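Local coordinates for Rubredoxin\:oxygen oxidoreductase (Desulfovibrio gigas, PDB 1E5D), which catalyses the four-electron reduction of dioxygen to two water molecules, using FMN and a diiron centre, at residues W263-K268 and N375-A380; R271-S276 and E383-M388; V309-P312 and I318-Y321. All blocks are in the same frame, centred on the assembly; numbering follows the deposited sequence.

Interaction 1 (W263-K268 and N375-A380); sequences WHSTEK and NVPTHA. With FMN (flavin mononucleotide), chain C.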
loop_
_atom_site.group_PDB
_atom_site.type_symbol
_atom_site.label_atom_id
_atom_site.label_comp_id
_atom_site.label_asym_id
_atom_site.label_seq_id
_atom_site.Cartn_x
_atom_site.Cartn_y
_atom_site.Cartn_z
ATOM N N TRP A 263 9.446 3.070 -14.186
ATOM C CA TRP A 263 10.279 2.843 -15.368
ATOM C C TRP A 263 11.743 2.616 -15.020
ATOM O O TRP A 263 12.648 2.760 -15.836
ATOM C CB TRP A 263 10.118 4.013 -16.364
ATOM C CG TRP A 263 8.760 3.907 -17.009
ATOM C CD1 TRP A 263 7.652 4.666 -16.754
ATOM C CD2 TRP A 263 8.391 2.962 -18.019
ATOM N NE1 TRP A 263 6.611 4.242 -17.557
ATOM C CE2 TRP A 263 7.038 3.201 -18.339
ATOM C CE3 TRP A 263 9.073 1.937 -18.682
ATOM C CZ2 TRP A 263 6.352 2.453 -19.296
ATOM C CZ3 TRP A 263 8.391 1.200 -19.629
ATOM C CH2 TRP A 263 7.047 1.460 -19.929
ATOM N N HIS A 264 11.985 2.221 -13.778
ATOM C CA HIS A 264 13.278 1.752 -13.321
ATOM C C HIS A 264 14.347 2.799 -13.136
ATOM O O HIS A 264 15.464 2.398 -12.784
ATOM C CB HIS A 264 13.811 0.690 -14.327
ATOM C CG HIS A 264 12.806 -0.426 -14.328
ATOM N ND1 HIS A 264 12.621 -1.228 -13.223
ATOM C CD2 HIS A 264 11.918 -0.821 -15.263
ATOM C CE1 HIS A 264 11.670 -2.100 -13.491
ATOM N NE2 HIS A 264 11.232 -1.878 -14.718
ATOM N N SER A 265 14.085 4.086 -13.345
ATOM C CA SER A 265 15.225 4.990 -13.115
ATOM C C SER A 265 15.453 5.123 -11.619
ATOM O O SER A 265 16.588 5.150 -11.133
ATOM C CB SER A 265 15.011 6.350 -13.763
ATOM O OG SER A 265 14.957 6.264 -15.175
ATOM N N THR A 266 14.363 5.204 -10.848
ATOM C CA THR A 266 14.570 5.260 -9.397
ATOM C C THR A 266 15.210 3.961 -8.930
ATOM O O THR A 266 15.935 3.901 -7.936
ATOM C CB THR A 266 13.260 5.527 -8.646
ATOM O OG1 THR A 266 12.705 6.762 -9.120
ATOM C CG2 THR A 266 13.512 5.699 -7.156
ATOM N N GLU A 267 14.962 2.873 -9.665
ATOM C CA GLU A 267 15.571 1.608 -9.252
ATOM C C GLU A 267 17.088 1.615 -9.437
ATOM O O GLU A 267 17.836 1.191 -8.551
ATOM C CB GLU A 267 14.952 0.430 -10.006
ATOM C CG GLU A 267 15.351 -0.903 -9.390
ATOM C CD GLU A 267 15.212 -2.072 -10.343
ATOM O OE1 GLU A 267 14.314 -2.025 -11.208
ATOM O OE2 GLU A 267 16.001 -3.032 -10.206
ATOM N N LYS A 268 17.550 2.103 -10.578
ATOM C CA LYS A 268 18.965 2.246 -10.899
ATOM C C LYS A 268 19.701 3.107 -9.876
ATOM O O LYS A 268 20.772 2.761 -9.381
ATOM C CB LYS A 268 19.130 2.840 -12.303
ATOM C CG LYS A 268 18.749 1.855 -13.394
ATOM C CD LYS A 268 18.767 2.488 -14.770
ATOM C CE LYS A 268 17.798 1.791 -15.715
ATOM N NZ LYS A 268 18.253 1.886 -17.130
ATOM N N ASN A 375 14.162 12.242 -15.229
ATOM C CA ASN A 375 14.137 11.006 -16.001
ATOM C C ASN A 375 15.354 10.122 -15.777
ATOM O O ASN A 375 15.666 9.786 -14.636
ATOM C CB ASN A 375 13.996 11.362 -17.489
ATOM C CG ASN A 375 12.707 12.143 -17.679
ATOM O OD1 ASN A 375 12.677 13.194 -18.308
ATOM N ND2 ASN A 375 11.636 11.590 -17.117
ATOM N N VAL A 376 16.012 9.747 -16.870
ATOM C CA VAL A 376 17.029 8.708 -16.835
ATOM C C VAL A 376 18.397 9.260 -16.463
ATOM O O VAL A 376 18.970 10.112 -17.129
ATOM C CB VAL A 376 17.123 7.955 -18.173
ATOM C CG1 VAL A 376 18.222 6.900 -18.118
ATOM C CG2 VAL A 376 15.777 7.318 -18.484
ATOM N N PRO A 377 18.898 8.723 -15.354
ATOM C CA PRO A 377 20.124 9.235 -14.751
ATOM C C PRO A 377 21.341 8.992 -15.644
ATOM O O PRO A 377 21.327 8.102 -16.488
ATOM C CB PRO A 377 20.249 8.439 -13.450
ATOM C CG PRO A 377 19.355 7.258 -13.594
ATOM C CD PRO A 377 18.320 7.581 -14.629
ATOM N N THR A 378 22.370 9.790 -15.424
ATOM C CA THR A 378 23.658 9.747 -16.085
ATOM C C THR A 378 24.783 9.451 -15.094
ATOM O O THR A 378 24.547 9.423 -13.882
ATOM C CB THR A 378 23.967 11.095 -16.763
ATOM O OG1 THR A 378 24.200 12.083 -15.746
ATOM C CG2 THR A 378 22.777 11.575 -17.574
ATOM N N HIS A 379 25.988 9.243 -15.613
ATOM C CA HIS A 379 27.154 9.026 -14.756
ATOM C C HIS A 379 27.248 10.138 -13.718
ATOM O O HIS A 379 27.548 9.932 -12.544
ATOM C CB HIS A 379 28.439 8.964 -15.574
ATOM C CG HIS A 379 29.586 9.774 -15.049
ATOM N ND1 HIS A 379 29.700 11.133 -15.263
ATOM C CD2 HIS A 379 30.668 9.427 -14.315
ATOM C CE1 HIS A 379 30.802 11.582 -14.688
ATOM N NE2 HIS A 379 31.411 10.564 -14.104
ATOM N N ALA A 380 26.985 11.355 -14.192
ATOM C CA ALA A 380 27.047 12.481 -13.266
ATOM C C ALA A 380 26.073 12.273 -12.118
ATOM O O ALA A 380 26.411 12.442 -10.946
ATOM C CB ALA A 380 26.762 13.771 -14.015
HETATM N N1 FMN C . 6.808 13.514 -13.180
HETATM C C2 FMN C . 6.598 14.692 -12.611
HETATM O O2 FMN C . 7.417 15.572 -12.622
HETATM N N3 FMN C . 5.382 14.988 -11.938
HETATM C C4 FMN C . 4.254 14.224 -12.173
HETATM O O4 FMN C . 3.246 14.501 -11.550
HETATM C C4A FMN C . 4.466 12.948 -12.841
HETATM N N5 FMN C . 3.520 11.982 -12.788
HETATM C C5A FMN C . 3.657 10.956 -13.692
HETATM C C6 FMN C . 2.614 9.996 -13.754
HETATM C C7 FMN C . 2.777 8.812 -14.432
HETATM C C7M FMN C . 1.783 7.699 -14.234
HETATM C C8 FMN C . 4.047 8.514 -15.064
HETATM C C8M FMN C . 4.168 7.330 -15.996
HETATM C C9 FMN C . 5.000 9.539 -15.175
HETATM C C9A FMN C . 4.889 10.646 -14.331
HETATM N N10 FMN C . 5.972 11.542 -14.073
HETATM C C10 FMN C . 5.773 12.683 -13.423
HETATM C "C1'" FMN C . 7.250 11.269 -14.772
HETATM C "C2'" FMN C . 8.104 10.243 -13.984
HETATM O "O2'" FMN C . 8.418 10.756 -12.695
HETATM C "C3'" FMN C . 9.372 10.062 -14.804
HETATM O "O3'" FMN C . 9.029 9.191 -15.879
HETATM C "C4'" FMN C . 10.481 9.409 -13.973
HETATM O "O4'" FMN C . 11.651 9.224 -14.785
HETATM C "C5'" FMN C . 9.945 8.086 -13.472
HETATM O "O5'" FMN C . 11.062 7.369 -12.632
HETATM P P FMN C . 11.098 5.852 -12.502
HETATM O O1P FMN C . 11.922 5.556 -11.247
HETATM O O2P FMN C . 9.824 5.287 -12.528
HETATM O O3P FMN C . 11.798 5.286 -13.650
#
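S265 carries the packing between 263-268 and 375-380. Its CB sits 3.6 Å from the backbone oxygen N375 O, while its OG, lying beside its own backbone N (chi1 -65°), rests 3.6 Å from CG2 of V376. A side chain this short lets the backbones come close, and CD of the rigid P377 ring packs directly against S265 CB.

Residues of 263-268 give the FMN phosphate several hydrogen bonds. W263 N points almost straight at O2P (2.8 Å, 175°), S265 N binds O3P at 2.6 Å, and the hydroxyl of T266 binds O1P, with OG1 2.6 Å away. This is the phosphate-binding loop of a flavodoxin domain, set at the start of helix 265-279, whose positive end would favour the anion. Within the loop, the N-cap residue H264 bonds OE1 of E267 through ND1 at 2.7 Å, tilted from the imidazole plane.

The ribityl chain is met from 375-380: N375 ND2 gives a weak bond to O4', and its OD1 holds S112 of the second subunit. The indole of W263 meets FMN C8M at its edge, and its NE1 bonds E81 of the second subunit, a residue of that subunit's diiron pocket.

Interaction 2 (R271-S276 and E383-M388); sequences RVLAES and EQLKTM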
loop_
_atom_site.group_PDB
_atom_site.type_symbol
_atom_site.label_atom_id
_atom_site.label_comp_id
_atom_site.label_asym_id
_atom_site.label_seq_id
_atom_site.Cartn_x
_atom_site.Cartn_y
_atom_site.Cartn_z
ATOM N N ARG A 271 20.028 0.969 -6.927
ATOM C CA ARG A 271 21.097 -0.025 -7.063
ATOM C C ARG A 271 22.455 0.637 -6.889
ATOM O O ARG A 271 23.366 0.109 -6.255
ATOM C CB ARG A 271 21.018 -0.732 -8.413
ATOM C CG ARG A 271 19.773 -1.597 -8.585
ATOM C CD ARG A 271 19.709 -2.132 -10.010
ATOM N NE ARG A 271 20.702 -3.187 -10.203
ATOM C CZ ARG A 271 20.644 -4.346 -9.553
ATOM N NH1 ARG A 271 19.665 -4.593 -8.692
ATOM N NH2 ARG A 271 21.577 -5.258 -9.773
ATOM N N VAL A 272 22.607 1.840 -7.449
ATOM C CA VAL A 272 23.887 2.518 -7.284
ATOM C C VAL A 272 24.146 2.814 -5.810
ATOM O O VAL A 272 25.233 2.548 -5.301
ATOM C CB VAL A 272 23.967 3.826 -8.085
ATOM C CG1 VAL A 272 25.037 4.728 -7.490
ATOM C CG2 VAL A 272 24.247 3.535 -9.553
ATOM N N LEU A 273 23.129 3.361 -5.145
ATOM C CA LEU A 273 23.237 3.656 -3.721
ATOM C C LEU A 273 23.700 2.413 -2.969
ATOM O O LEU A 273 24.603 2.501 -2.139
ATOM C CB LEU A 273 21.913 4.157 -3.139
ATOM C CG LEU A 273 21.618 5.645 -3.347
ATOM C CD1 LEU A 273 20.229 6.020 -2.845
ATOM C CD2 LEU A 273 22.676 6.499 -2.656
ATOM N N ALA A 274 23.072 1.277 -3.280
ATOM C CA ALA A 274 23.384 0.080 -2.500
ATOM C C ALA A 274 24.872 -0.249 -2.578
ATOM O O ALA A 274 25.473 -0.644 -1.578
ATOM C CB ALA A 274 22.529 -1.085 -2.967
ATOM N N GLU A 275 25.441 -0.065 -3.764
ATOM C CA GLU A 275 26.837 -0.374 -4.022
ATOM C C GLU A 275 27.790 0.592 -3.332
ATOM O O GLU A 275 28.785 0.165 -2.742
ATOM C CB GLU A 275 27.124 -0.375 -5.527
ATOM C CG GLU A 275 28.059 -1.490 -5.970
ATOM C CD GLU A 275 27.558 -2.889 -5.678
ATOM O OE1 GLU A 275 26.332 -3.130 -5.689
ATOM O OE2 GLU A 275 28.404 -3.779 -5.434
ATOM N N SER A 276 27.490 1.885 -3.397
ATOM C CA SER A 276 28.333 2.858 -2.707
ATOM C C SER A 276 28.340 2.584 -1.214
ATOM O O SER A 276 29.371 2.639 -0.548
ATOM C CB SER A 276 27.853 4.285 -2.975
ATOM O OG SER A 276 27.320 4.385 -4.288
ATOM N N GLU A 383 27.428 10.003 -9.847
ATOM C CA GLU A 383 28.431 10.649 -9.012
ATOM C C GLU A 383 27.748 11.295 -7.816
ATOM O O GLU A 383 28.189 11.175 -6.675
ATOM C CB GLU A 383 29.221 11.701 -9.789
ATOM C CG GLU A 383 30.399 11.132 -10.572
ATOM C CD GLU A 383 31.044 9.973 -9.833
ATOM O OE1 GLU A 383 31.617 10.218 -8.750
ATOM O OE2 GLU A 383 30.961 8.833 -10.337
ATOM N N GLN A 384 26.640 11.984 -8.107
ATOM C CA GLN A 384 25.901 12.606 -7.005
ATOM C C GLN A 384 25.493 11.581 -5.957
ATOM O O GLN A 384 25.615 11.795 -4.747
ATOM C CB GLN A 384 24.667 13.304 -7.557
ATOM C CG GLN A 384 24.936 14.670 -8.164
ATOM C CD GLN A 384 23.739 15.579 -7.918
ATOM O OE1 GLN A 384 22.673 15.401 -8.511
ATOM N NE2 GLN A 384 23.929 16.544 -7.027
ATOM N N LEU A 385 24.994 10.429 -6.413
ATOM C CA LEU A 385 24.496 9.465 -5.430
ATOM C C LEU A 385 25.619 8.903 -4.575
ATOM O O LEU A 385 25.454 8.838 -3.351
ATOM C CB LEU A 385 23.704 8.377 -6.167
ATOM C CG LEU A 385 22.361 8.894 -6.705
ATOM C CD1 LEU A 385 21.935 8.143 -7.949
ATOM C CD2 LEU A 385 21.305 8.805 -5.613
ATOM N N LYS A 386 26.733 8.517 -5.189
ATOM C CA LYS A 386 27.888 8.005 -4.449
ATOM C C LYS A 386 28.327 9.005 -3.383
ATOM O O LYS A 386 28.668 8.698 -2.243
ATOM C CB LYS A 386 29.036 7.702 -5.401
ATOM C CG LYS A 386 30.416 7.781 -4.777
ATOM C CD LYS A 386 31.438 8.353 -5.750
ATOM C CE LYS A 386 32.766 8.646 -5.066
ATOM N NZ LYS A 386 32.970 10.106 -4.848
ATOM N N THR A 387 28.298 10.270 -3.794
ATOM C CA THR A 387 28.557 11.364 -2.876
ATOM C C THR A 387 27.527 11.350 -1.755
ATOM O O THR A 387 27.870 11.442 -0.575
ATOM C CB THR A 387 28.505 12.724 -3.601
ATOM O OG1 THR A 387 29.651 12.855 -4.449
ATOM C CG2 THR A 387 28.555 13.878 -2.615
ATOM N N MET A 388 26.255 11.222 -2.131
ATOM C CA MET A 388 25.190 11.155 -1.128
ATOM C C MET A 388 25.428 10.009 -0.150
ATOM O O MET A 388 25.386 10.202 1.066
ATOM C CB MET A 388 23.830 11.002 -1.808
ATOM C CG MET A 388 22.653 11.314 -0.904
ATOM S SD MET A 388 21.088 10.663 -1.537
ATOM C CE MET A 388 19.941 11.464 -0.409
#
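V272 O is gripped by two groups of S276, its backbone N one helical turn on and its hydroxyl. The hydroxyl bond, from S276 OG to V272 O, measures 3.0 Å and comes from above the carbonyl plane, 46° out of it. Serine suits this place because its only polar side-chain atom is bonded within its own helix, and the small group can then press against the neighbour: S276 OG lies 3.7 Å from CA of K386 and close to its CB. The lysine turns its amino end away, toward a weak bond with Q390.

The rest of the contact is apolar, and L385 is its centre. Its CB faces CG1 of V272 at 4.1 Å, the valine branch that stands anti to the backbone N (chi1 158°). Its CD2 meets L273 CG at 3.9 Å, and L273 CD2 rests over the backbone oxygen L385 O at 3.7 Å. Both V272 and L273 lie across L385 at about a right angle. Branched aliphatic residues suit these positions, since they fill the seam and, in the case of the leucines, also reach the sheet below: L273 touches I257 and L385 touches V371.

The axes of 271-276 and 383-388 pass 8.8 Å apart, inclined by -44°, with both helices running in the same general direction. Such a pair, the first and last helices of the domain packed together over one face of a parallel five-stranded sheet, belongs to the flavodoxin-like alpha/beta/alpha sandwich.

Interaction 3 (V309-P312 and I318-Y321); sequences VGSP and ILPY. With FMN (flavin mononucleotide), chain C.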
loop_
_atom_site.group_PDB
_atom_site.type_symbol
_atom_site.label_atom_id
_atom_site.label_comp_id
_atom_site.label_asym_id
_atom_site.label_seq_id
_atom_site.Cartn_x
_atom_site.Cartn_y
_atom_site.Cartn_z
ATOM N N VAL A 309 15.085 6.310 1.239
ATOM C CA VAL A 309 13.829 6.129 0.543
ATOM C C VAL A 309 13.861 6.751 -0.843
ATOM O O VAL A 309 14.318 7.871 -1.070
ATOM C CB VAL A 309 12.629 6.759 1.276
ATOM C CG1 VAL A 309 11.347 6.176 0.695
ATOM C CG2 VAL A 309 12.696 6.529 2.770
ATOM N N GLY A 310 13.354 5.991 -1.808
ATOM C CA GLY A 310 13.364 6.496 -3.176
ATOM C C GLY A 310 11.978 6.366 -3.777
ATOM O O GLY A 310 11.317 5.344 -3.600
ATOM N N SER A 311 11.551 7.400 -4.486
ATOM C CA SER A 311 10.336 7.313 -5.278
ATOM C C SER A 311 10.402 8.302 -6.439
ATOM O O SER A 311 10.893 9.420 -6.315
ATOM C CB SER A 311 9.087 7.586 -4.448
ATOM O OG SER A 311 7.957 7.697 -5.296
ATOM N N PRO A 312 9.895 7.873 -7.581
ATOM C CA PRO A 312 9.752 8.822 -8.687
ATOM C C PRO A 312 8.596 9.753 -8.369
ATOM O O PRO A 312 7.790 9.484 -7.483
ATOM C CB PRO A 312 9.409 7.915 -9.866
ATOM C CG PRO A 312 8.730 6.739 -9.243
ATOM C CD PRO A 312 9.433 6.526 -7.922
ATOM N N ILE A 318 4.372 11.001 -4.397
ATOM C CA ILE A 318 5.144 9.768 -4.385
ATOM C C ILE A 318 4.223 8.585 -4.654
ATOM O O ILE A 318 3.008 8.713 -4.521
ATOM C CB ILE A 318 5.853 9.571 -3.037
ATOM C CG1 ILE A 318 4.877 9.360 -1.876
ATOM C CG2 ILE A 318 6.794 10.724 -2.736
ATOM C CD1 ILE A 318 5.539 8.922 -0.586
ATOM N N LEU A 319 4.821 7.468 -5.030
ATOM C CA LEU A 319 4.074 6.249 -5.300
ATOM C C LEU A 319 3.394 5.726 -4.040
ATOM O O LEU A 319 3.879 5.795 -2.918
ATOM C CB LEU A 319 4.991 5.193 -5.923
ATOM C CG LEU A 319 5.436 5.461 -7.367
ATOM C CD1 LEU A 319 6.392 4.369 -7.842
ATOM C CD2 LEU A 319 4.238 5.555 -8.296
ATOM N N PRO A 320 2.194 5.188 -4.279
ATOM C CA PRO A 320 1.286 4.779 -3.212
ATOM C C PRO A 320 1.940 3.854 -2.194
ATOM O O PRO A 320 1.809 4.044 -0.988
ATOM C CB PRO A 320 0.222 3.988 -3.977
ATOM C CG PRO A 320 0.237 4.565 -5.352
ATOM C CD PRO A 320 1.654 4.945 -5.634
ATOM N N TYR A 321 2.637 2.839 -2.684
ATOM C CA TYR A 321 3.250 1.834 -1.831
ATOM C C TYR A 321 4.380 2.430 -1.005
ATOM O O TYR A 321 4.673 1.981 0.106
ATOM C CB TYR A 321 3.774 0.678 -2.682
ATOM C CG TYR A 321 2.687 -0.198 -3.241
ATOM C CD1 TYR A 321 1.465 -0.291 -2.587
ATOM C CD2 TYR A 321 2.872 -0.921 -4.409
ATOM C CE1 TYR A 321 0.450 -1.089 -3.080
ATOM C CE2 TYR A 321 1.859 -1.725 -4.911
ATOM C CZ TYR A 321 0.655 -1.800 -4.247
ATOM O OH TYR A 321 -0.354 -2.597 -4.734
HETATM N N1 FMN C . 6.808 13.514 -13.180
HETATM C C2 FMN C . 6.598 14.692 -12.611
HETATM O O2 FMN C . 7.417 15.572 -12.622
HETATM N N3 FMN C . 5.382 14.988 -11.938
HETATM C C4 FMN C . 4.254 14.224 -12.173
HETATM O O4 FMN C . 3.246 14.501 -11.550
HETATM C C4A FMN C . 4.466 12.948 -12.841
HETATM N N5 FMN C . 3.520 11.982 -12.788
HETATM C C5A FMN C . 3.657 10.956 -13.692
HETATM C C6 FMN C . 2.614 9.996 -13.754
HETATM C C7 FMN C . 2.777 8.812 -14.432
HETATM C C7M FMN C . 1.783 7.699 -14.234
HETATM C C8 FMN C . 4.047 8.514 -15.064
HETATM C C8M FMN C . 4.168 7.330 -15.996
HETATM C C9 FMN C . 5.000 9.539 -15.175
HETATM C C9A FMN C . 4.889 10.646 -14.331
HETATM N N10 FMN C . 5.972 11.542 -14.073
HETATM C C10 FMN C . 5.773 12.683 -13.423
HETATM C "C1'" FMN C . 7.250 11.269 -14.772
HETATM C "C2'" FMN C . 8.104 10.243 -13.984
HETATM O "O2'" FMN C . 8.418 10.756 -12.695
HETATM C "C3'" FMN C . 9.372 10.062 -14.804
HETATM O "O3'" FMN C . 9.029 9.191 -15.879
HETATM C "C4'" FMN C . 10.481 9.409 -13.973
HETATM O "O4'" FMN C . 11.651 9.224 -14.785
HETATM C "C5'" FMN C . 9.945 8.086 -13.472
HETATM O "O5'" FMN C . 11.062 7.369 -12.632
HETATM P P FMN C . 11.098 5.852 -12.502
HETATM O O1P FMN C . 11.922 5.556 -11.247
HETATM O O2P FMN C . 9.824 5.287 -12.528
HETATM O O3P FMN C . 11.798 5.286 -13.650
#
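L319, the N-cap residue just before helix 320-331, reaches toward S311 and P312, and its CB, CG and CD1 each meet at least one of them. CB lies 3.9 Å from the hydroxyl OG of S311. CG, placed beside the backbone N and anti to the carbonyl carbon (chi1 -71°), is about equally near that hydroxyl and CG of P312. At the tip, CD1 lies against the proline ring, 3.6 Å from P312 CG and almost as near to CD, with the two side chains meeting at about a right angle. Leucine is long enough to span both neighbours.

The polar part of the contact turns on S311 OG. It accepts a nearly straight bond from L319 N (3.2 Å, 173°) and donates to P312 O at 2.8 Å, in the carbonyl plane and on a lone pair. Accepting satisfies the buried amide of L319, and donating to P312 O fixes the rotation of the hydroxyl. I318 covers the group with its CB, 3.6 Å from S311 OG, and its side chain goes on to A323, L326 and V354.

P312 has the cofactor as a further neighbour: its CB comes to 3.3 Å from FMN O5', and its CG faces the phosphate oxygen O2P. The arrangement is that of a beta-alpha-beta unit in a flavodoxin domain, where the loop leaving strand 306-310 at the sheet's C-terminal edge borders the FMN and leads into helix 320-331.

In the fold
Reading from the N terminus, the chain passes through 263-268, where a loop leads into the first helix of the flavodoxin domain, and 271-276 on that helix, then 309-312 and 318-321, and finally 375-380, leading into the last helix, and 383-388 on it. Interaction 3 closes a short loop within one beta-alpha-beta unit and is nested inside the long loops closed by interactions 1 and 2. Those two cross, because their segments alternate along the chain, and their centres lie 12 Å apart. Interaction 1 joins the cofactor end, interaction 2 the helices further along. Interactions 1 and 3 touch where T266 packs on P312, and both border FMN, bringing the loops after strands 254-259, 306-310 and 371-374 together around it.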